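Long-range contact in sulfatase (Bacteroides fragilis CAG:558, PDB 6USS), which probably hydrolyses sulfate esters as a calcium-dependent arylsulfatase of a gut bacterium, here with a substituted catalytic residue: residues A[450-462]-A[504-517]. The protein carries 1 engineered substitution. Residues are numbered along the deposited sequence; the frame is centred on the assembly and turned at random.
Sequences KLIYYYENGKKEL and FKATGKPCPWPDEI
Pro514 sits over one face of the Tyr453 ring where the β-hairpin of 450-462 receives the C-terminal tail 504-517. The hairpin forms the last two strands of the four-stranded antiparallel sheet, well away from the calcium site, and the case illustrates how an irregular chain end can be fixed to a regular sheet by aromatic packing and backbone carbonyls. At the tight centre, Pro514 CA stands 3.8 Å from the centroid of the Tyr453 ring, only 3° off its normal, a CH-π contact. The two side chains cross at about a right angle, Pro514 CG lying 3.7 Å from Tyr453 CD2. With CG anti to the backbone N (chi1 167°), Tyr453 extends toward the tail and brings its phenol to Pro512, whose carbonyl lies near the ring plane at the edge. The hydrogen bond from Tyr453 OH to Pro512 O is modelled at 2.4 Å, so short that its exact length is doubtful. Beside it, Tyr455 and Trp513 run side by side in the same direction; Tyr455 OH comes to the indole edge, 3.7 Å from Trp513 CZ3, while hydrogen-bonding to Asn426. Arg495 and Arg501 make cation-π contacts with that indole.

The solvent side is looser. The CB of Glu456 points away from the tail, and the backbone O of this residue merely borders the Phe504 ring, 3.5 Å from CE1 and near the ring plane; Cys511 SG sits over one face of the same ring. Ile517, the exposed final residue, lays CG2 near Gly458 O. Lys460, an extended chain bent only at its last torsion, reaches two carbonyls of the tail: NZ bonds Pro514 O at 2.8 Å, tilted 21° from the carbonyl plane, and only weakly Ile517 O, at 3.1 Å.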
loop_
_atom_site.group_PDB
_atom_site.type_symbol
_atom_site.label_atom_id
_atom_site.label_comp_id
_atom_site.label_asym_id
_atom_site.label_seq_id
_atom_site.Cartn_x
_atom_site.Cartn_y
_atom_site.Cartn_z
ATOM N N LYS A 450 -9.535 3.836 -41.185
ATOM C CA LYS A 450 -8.708 2.989 -40.344
ATOM C C LYS A 450 -7.715 2.277 -41.244
ATOM O O LYS A 450 -8.116 1.652 -42.236
ATOM C CB LYS A 450 -9.570 1.985 -39.575
ATOM C CG LYS A 450 -8.813 1.055 -38.651
ATOM C CD LYS A 450 -9.801 0.140 -37.947
ATOM C CE LYS A 450 -9.107 -0.714 -36.909
ATOM N NZ LYS A 450 -10.025 -1.718 -36.279
ATOM N N LEU A 451 -6.425 2.391 -40.920
ATOM C CA LEU A 451 -5.374 1.741 -41.693
ATOM C C LEU A 451 -4.660 0.726 -40.809
ATOM O O LEU A 451 -4.136 1.080 -39.747
ATOM C CB LEU A 451 -4.376 2.755 -42.252
ATOM C CG LEU A 451 -3.119 2.062 -42.813
ATOM C CD1 LEU A 451 -3.460 1.303 -44.085
ATOM C CD2 LEU A 451 -1.968 3.042 -43.053
ATOM N N ILE A 452 -4.642 -0.529 -41.254
ATOM C CA ILE A 452 -3.918 -1.607 -40.592
ATOM C C ILE A 452 -2.758 -2.015 -41.487
ATOM O O ILE A 452 -2.943 -2.274 -42.689
ATOM C CB ILE A 452 -4.827 -2.811 -40.290
ATOM C CG1 ILE A 452 -6.035 -2.386 -39.452
ATOM C CG2 ILE A 452 -4.044 -3.902 -39.587
ATOM C CD1 ILE A 452 -7.134 -3.429 -39.402
ATOM N N TYR A 453 -1.563 -2.056 -40.906
ATOM C CA TYR A 453 -0.357 -2.473 -41.601
ATOM C C TYR A 453 0.162 -3.753 -40.972
ATOM O O TYR A 453 0.243 -3.853 -39.742
ATOM C CB TYR A 453 0.706 -1.390 -41.521
ATOM C CG TYR A 453 2.087 -1.843 -41.942
ATOM C CD1 TYR A 453 2.368 -2.159 -43.279
ATOM C CD2 TYR A 453 3.125 -1.923 -41.008
ATOM C CE1 TYR A 453 3.650 -2.554 -43.668
ATOM C CE2 TYR A 453 4.415 -2.313 -41.394
ATOM C CZ TYR A 453 4.671 -2.625 -42.724
ATOM O OH TYR A 453 5.942 -3.014 -43.119
ATOM N N TYR A 454 0.518 -4.723 -41.808
ATOM C CA TYR A 454 0.922 -6.043 -41.341
ATOM C C TYR A 454 2.431 -6.179 -41.508
ATOM O O TYR A 454 2.937 -6.211 -42.638
ATOM C CB TYR A 454 0.179 -7.135 -42.098
ATOM C CG TYR A 454 -1.314 -7.184 -41.826
ATOM C CD1 TYR A 454 -2.178 -6.258 -42.410
ATOM C CD2 TYR A 454 -1.864 -8.158 -40.987
ATOM C CE1 TYR A 454 -3.540 -6.299 -42.179
ATOM C CE2 TYR A 454 -3.241 -8.214 -40.758
ATOM C CZ TYR A 454 -4.075 -7.281 -41.363
ATOM O OH TYR A 454 -5.441 -7.314 -41.149
ATOM N N TYR A 455 3.138 -6.267 -40.373
ATOM C CA TYR A 455 4.590 -6.383 -40.388
ATOM C C TYR A 455 5.054 -7.605 -41.160
ATOM O O TYR A 455 6.140 -7.582 -41.745
ATOM C CB TYR A 455 5.130 -6.469 -38.962
ATOM C CG TYR A 455 5.095 -5.188 -38.178
ATOM C CD1 TYR A 455 5.996 -4.180 -38.438
ATOM C CD2 TYR A 455 4.175 -4.994 -37.162
ATOM C CE1 TYR A 455 5.994 -3.013 -37.719
ATOM C CE2 TYR A 455 4.163 -3.813 -36.426
ATOM C CZ TYR A 455 5.086 -2.836 -36.715
ATOM O OH TYR A 455 5.112 -1.658 -36.023
ATOM N N GLU A 456 4.267 -8.686 -41.153
ATOM C CA GLU A 456 4.793 -9.957 -41.638
ATOM C C GLU A 456 4.998 -9.945 -43.150
ATOM O O GLU A 456 5.938 -10.579 -43.647
ATOM C CB GLU A 456 3.887 -11.124 -41.216
ATOM C CG GLU A 456 4.614 -12.483 -41.181
ATOM C CD GLU A 456 3.704 -13.680 -40.873
ATOM O OE1 GLU A 456 2.691 -13.504 -40.148
ATOM O OE2 GLU A 456 4.022 -14.807 -41.340
ATOM N N ASN A 457 4.157 -9.221 -43.898
ATOM C CA ASN A 457 4.346 -9.165 -45.341
ATOM C C ASN A 457 4.069 -7.792 -45.937
ATOM O O ASN A 457 3.944 -7.693 -47.160
ATOM C CB ASN A 457 3.459 -10.200 -46.032
ATOM C CG ASN A 457 1.977 -9.931 -45.812
ATOM O OD1 ASN A 457 1.607 -9.071 -45.004
ATOM N ND2 ASN A 457 1.122 -10.659 -46.534
ATOM N N GLY A 458 3.952 -6.737 -45.123
ATOM C CA GLY A 458 3.716 -5.395 -45.632
ATOM C C GLY A 458 2.324 -5.134 -46.172
ATOM O O GLY A 458 2.093 -4.081 -46.779
ATOM N N LYS A 459 1.396 -6.070 -45.996
ATOM C CA LYS A 459 0.032 -5.878 -46.463
ATOM C C LYS A 459 -0.605 -4.696 -45.737
ATOM O O LYS A 459 -0.389 -4.499 -44.537
ATOM C CB LYS A 459 -0.767 -7.168 -46.225
ATOM C CG LYS A 459 -2.253 -7.094 -46.505
ATOM C CD LYS A 459 -2.557 -7.330 -47.993
ATOM C CE LYS A 459 -4.059 -7.171 -48.301
ATOM N NZ LYS A 459 -4.286 -6.710 -49.709
ATOM N N LYS A 460 -1.380 -3.895 -46.469
ATOM C CA LYS A 460 -2.128 -2.792 -45.881
ATOM C C LYS A 460 -3.618 -2.957 -46.168
ATOM O O LYS A 460 -4.005 -3.396 -47.253
ATOM C CB LYS A 460 -1.620 -1.442 -46.405
ATOM C CG LYS A 460 -0.165 -1.117 -46.005
ATOM C CD LYS A 460 0.246 0.291 -46.467
ATOM C CE LYS A 460 1.645 0.669 -45.994
ATOM N NZ LYS A 460 2.366 1.538 -46.970
ATOM N N GLU A 461 -4.450 -2.639 -45.171
ATOM C CA GLU A 461 -5.906 -2.673 -45.291
ATOM C C GLU A 461 -6.473 -1.330 -44.851
ATOM O O GLU A 461 -6.067 -0.779 -43.819
ATOM C CB GLU A 461 -6.527 -3.800 -44.452
ATOM C CG GLU A 461 -6.196 -5.184 -44.955
ATOM C CD GLU A 461 -6.854 -6.292 -44.147
ATOM O OE1 GLU A 461 -7.145 -6.079 -42.949
ATOM O OE2 GLU A 461 -7.071 -7.390 -44.713
ATOM N N LEU A 462 -7.387 -0.786 -45.649
ATOM C CA LEU A 462 -7.998 0.503 -45.366
ATOM C C LEU A 462 -9.500 0.299 -45.296
ATOM O O LEU A 462 -10.099 -0.219 -46.244
ATOM C CB LEU A 462 -7.629 1.528 -46.439
ATOM C CG LEU A 462 -8.264 2.916 -46.289
ATOM C CD1 LEU A 462 -7.671 3.607 -45.106
ATOM C CD2 LEU A 462 -8.047 3.755 -47.522
ATOM N N PHE A 504 12.982 -9.322 -39.423
ATOM C CA PHE A 504 12.910 -10.558 -40.189
ATOM C C PHE A 504 14.089 -11.474 -39.879
ATOM O O PHE A 504 15.226 -11.021 -39.710
ATOM C CB PHE A 504 12.868 -10.242 -41.680
ATOM C CG PHE A 504 11.545 -9.721 -42.143
ATOM C CD1 PHE A 504 10.395 -10.475 -41.968
ATOM C CD2 PHE A 504 11.444 -8.471 -42.737
ATOM C CE1 PHE A 504 9.170 -10.003 -42.395
ATOM C CE2 PHE A 504 10.220 -7.995 -43.169
ATOM C CZ PHE A 504 9.080 -8.769 -43.005
ATOM N N LYS A 505 13.812 -12.778 -39.814
ATOM C CA LYS A 505 14.873 -13.734 -39.513
ATOM C C LYS A 505 15.788 -13.992 -40.714
ATOM O O LYS A 505 16.996 -14.214 -40.531
ATOM C CB LYS A 505 14.262 -15.040 -39.009
ATOM C CG LYS A 505 13.863 -14.968 -37.546
ATOM C CD LYS A 505 13.323 -16.287 -37.037
ATOM C CE LYS A 505 13.107 -16.239 -35.523
ATOM N NZ LYS A 505 12.438 -17.489 -35.037
ATOM N N ALA A 506 15.240 -13.954 -41.932
ATOM C CA ALA A 506 16.026 -14.079 -43.157
ATOM C C ALA A 506 17.152 -13.054 -43.170
ATOM O O ALA A 506 18.326 -13.393 -42.994
ATOM C CB ALA A 506 15.128 -13.900 -44.388
ATOM N N THR A 507 16.789 -11.791 -43.355
ATOM C CA THR A 507 17.771 -10.721 -43.459
ATOM C C THR A 507 18.403 -10.367 -42.119
ATOM O O THR A 507 19.583 -10.009 -42.075
ATOM C CB THR A 507 17.096 -9.490 -44.048
ATOM O OG1 THR A 507 16.052 -9.057 -43.159
ATOM C CG2 THR A 507 16.478 -9.844 -45.386
ATOM N N GLY A 508 17.647 -10.445 -41.025
ATOM C CA GLY A 508 18.054 -9.832 -39.774
ATOM C C GLY A 508 17.657 -8.376 -39.635
ATOM O O GLY A 508 17.812 -7.808 -38.549
ATOM N N LYS A 509 17.139 -7.760 -40.696
ATOM C CA LYS A 509 16.806 -6.346 -40.742
ATOM C C LYS A 509 15.391 -6.107 -40.193
ATOM O O LYS A 509 14.510 -6.962 -40.332
ATOM C CB LYS A 509 16.929 -5.842 -42.187
ATOM C CG LYS A 509 16.502 -4.377 -42.418
ATOM C CD LYS A 509 17.080 -3.754 -43.703
ATOM C CE LYS A 509 16.130 -3.864 -44.897
ATOM N NZ LYS A 509 16.851 -4.246 -46.151
ATOM N N PRO A 510 15.143 -4.963 -39.550
ATOM C CA PRO A 510 13.779 -4.676 -39.074
ATOM C C PRO A 510 12.755 -4.741 -40.203
ATOM O O PRO A 510 13.066 -4.464 -41.364
ATOM C CB PRO A 510 13.891 -3.252 -38.509
ATOM C CG PRO A 510 15.317 -3.123 -38.115
ATOM C CD PRO A 510 16.105 -3.932 -39.120
ATOM N N CYS A 511 11.520 -5.108 -39.850
ATOM C CA CYS A 511 10.416 -4.985 -40.800
ATOM C C CYS A 511 10.191 -3.518 -41.164
ATOM O O CYS A 511 10.258 -2.645 -40.290
ATOM C CB CYS A 511 9.119 -5.560 -40.218
ATOM S SG CYS A 511 9.213 -7.252 -39.589
ATOM N N PRO A 512 9.925 -3.212 -42.434
ATOM C CA PRO A 512 9.663 -1.815 -42.818
ATOM C C PRO A 512 8.539 -1.205 -41.998
ATOM O O PRO A 512 7.500 -1.829 -41.780
ATOM C CB PRO A 512 9.253 -1.911 -44.296
ATOM C CG PRO A 512 9.756 -3.240 -44.764
ATOM C CD PRO A 512 9.805 -4.147 -43.569
ATOM N N TRP A 513 8.745 0.035 -41.560
ATOM C CA TRP A 513 7.660 0.854 -41.045
ATOM C C TRP A 513 6.585 0.950 -42.126
ATOM O O TRP A 513 6.897 0.745 -43.307
ATOM C CB TRP A 513 8.166 2.254 -40.680
ATOM C CG TRP A 513 9.060 2.347 -39.496
ATOM C CD1 TRP A 513 10.306 2.898 -39.464
ATOM C CD2 TRP A 513 8.770 1.925 -38.153
ATOM N NE1 TRP A 513 10.819 2.826 -38.199
ATOM C CE2 TRP A 513 9.903 2.233 -37.371
ATOM C CE3 TRP A 513 7.671 1.304 -37.543
ATOM C CZ2 TRP A 513 9.974 1.944 -36.003
ATOM C CZ3 TRP A 513 7.740 1.011 -36.189
ATOM C CH2 TRP A 513 8.887 1.322 -35.434
ATOM N N PRO A 514 5.327 1.285 -41.784
ATOM C CA PRO A 514 4.297 1.400 -42.836
ATOM C C PRO A 514 4.662 2.373 -43.946
ATOM O O PRO A 514 4.298 2.152 -45.107
ATOM C CB PRO A 514 3.052 1.886 -42.072
ATOM C CG PRO A 514 3.360 1.767 -40.643
ATOM C CD PRO A 514 4.836 1.766 -40.480
ATOM N N ASP A 515 5.355 3.464 -43.614
ATOM C CA ASP A 515 5.713 4.481 -44.593
ATOM C C ASP A 515 7.058 4.205 -45.272
ATOM O O ASP A 515 7.617 5.106 -45.908
ATOM C CB ASP A 515 5.709 5.874 -43.942
ATOM C CG ASP A 515 6.689 5.990 -42.791
ATOM O OD1 ASP A 515 7.043 4.947 -42.204
ATOM O OD2 ASP A 515 7.109 7.122 -42.465
ATOM N N GLU A 516 7.589 2.983 -45.152
ATOM C CA GLU A 516 8.729 2.549 -45.953
ATOM C C GLU A 516 8.331 1.459 -46.950
ATOM O O GLU A 516 9.177 0.675 -47.378
ATOM C CB GLU A 516 9.874 2.065 -45.057
ATOM C CG GLU A 516 10.432 3.085 -44.053
ATOM C CD GLU A 516 11.325 2.437 -42.956
ATOM O OE1 GLU A 516 11.043 1.295 -42.511
ATOM O OE2 GLU A 516 12.307 3.076 -42.516
ATOM N N ILE A 517 7.058 1.398 -47.334
ATOM C CA ILE A 517 6.553 0.355 -48.225
ATOM C C ILE A 517 5.710 1.001 -49.311
ATOM O O ILE A 517 4.700 1.632 -49.008
ATOM C CB ILE A 517 5.722 -0.705 -47.454
ATOM C CG1 ILE A 517 6.623 -1.776 -46.856
ATOM C CG2 ILE A 517 4.675 -1.366 -48.367
ATOM C CD1 ILE A 517 7.031 -2.840 -47.861
#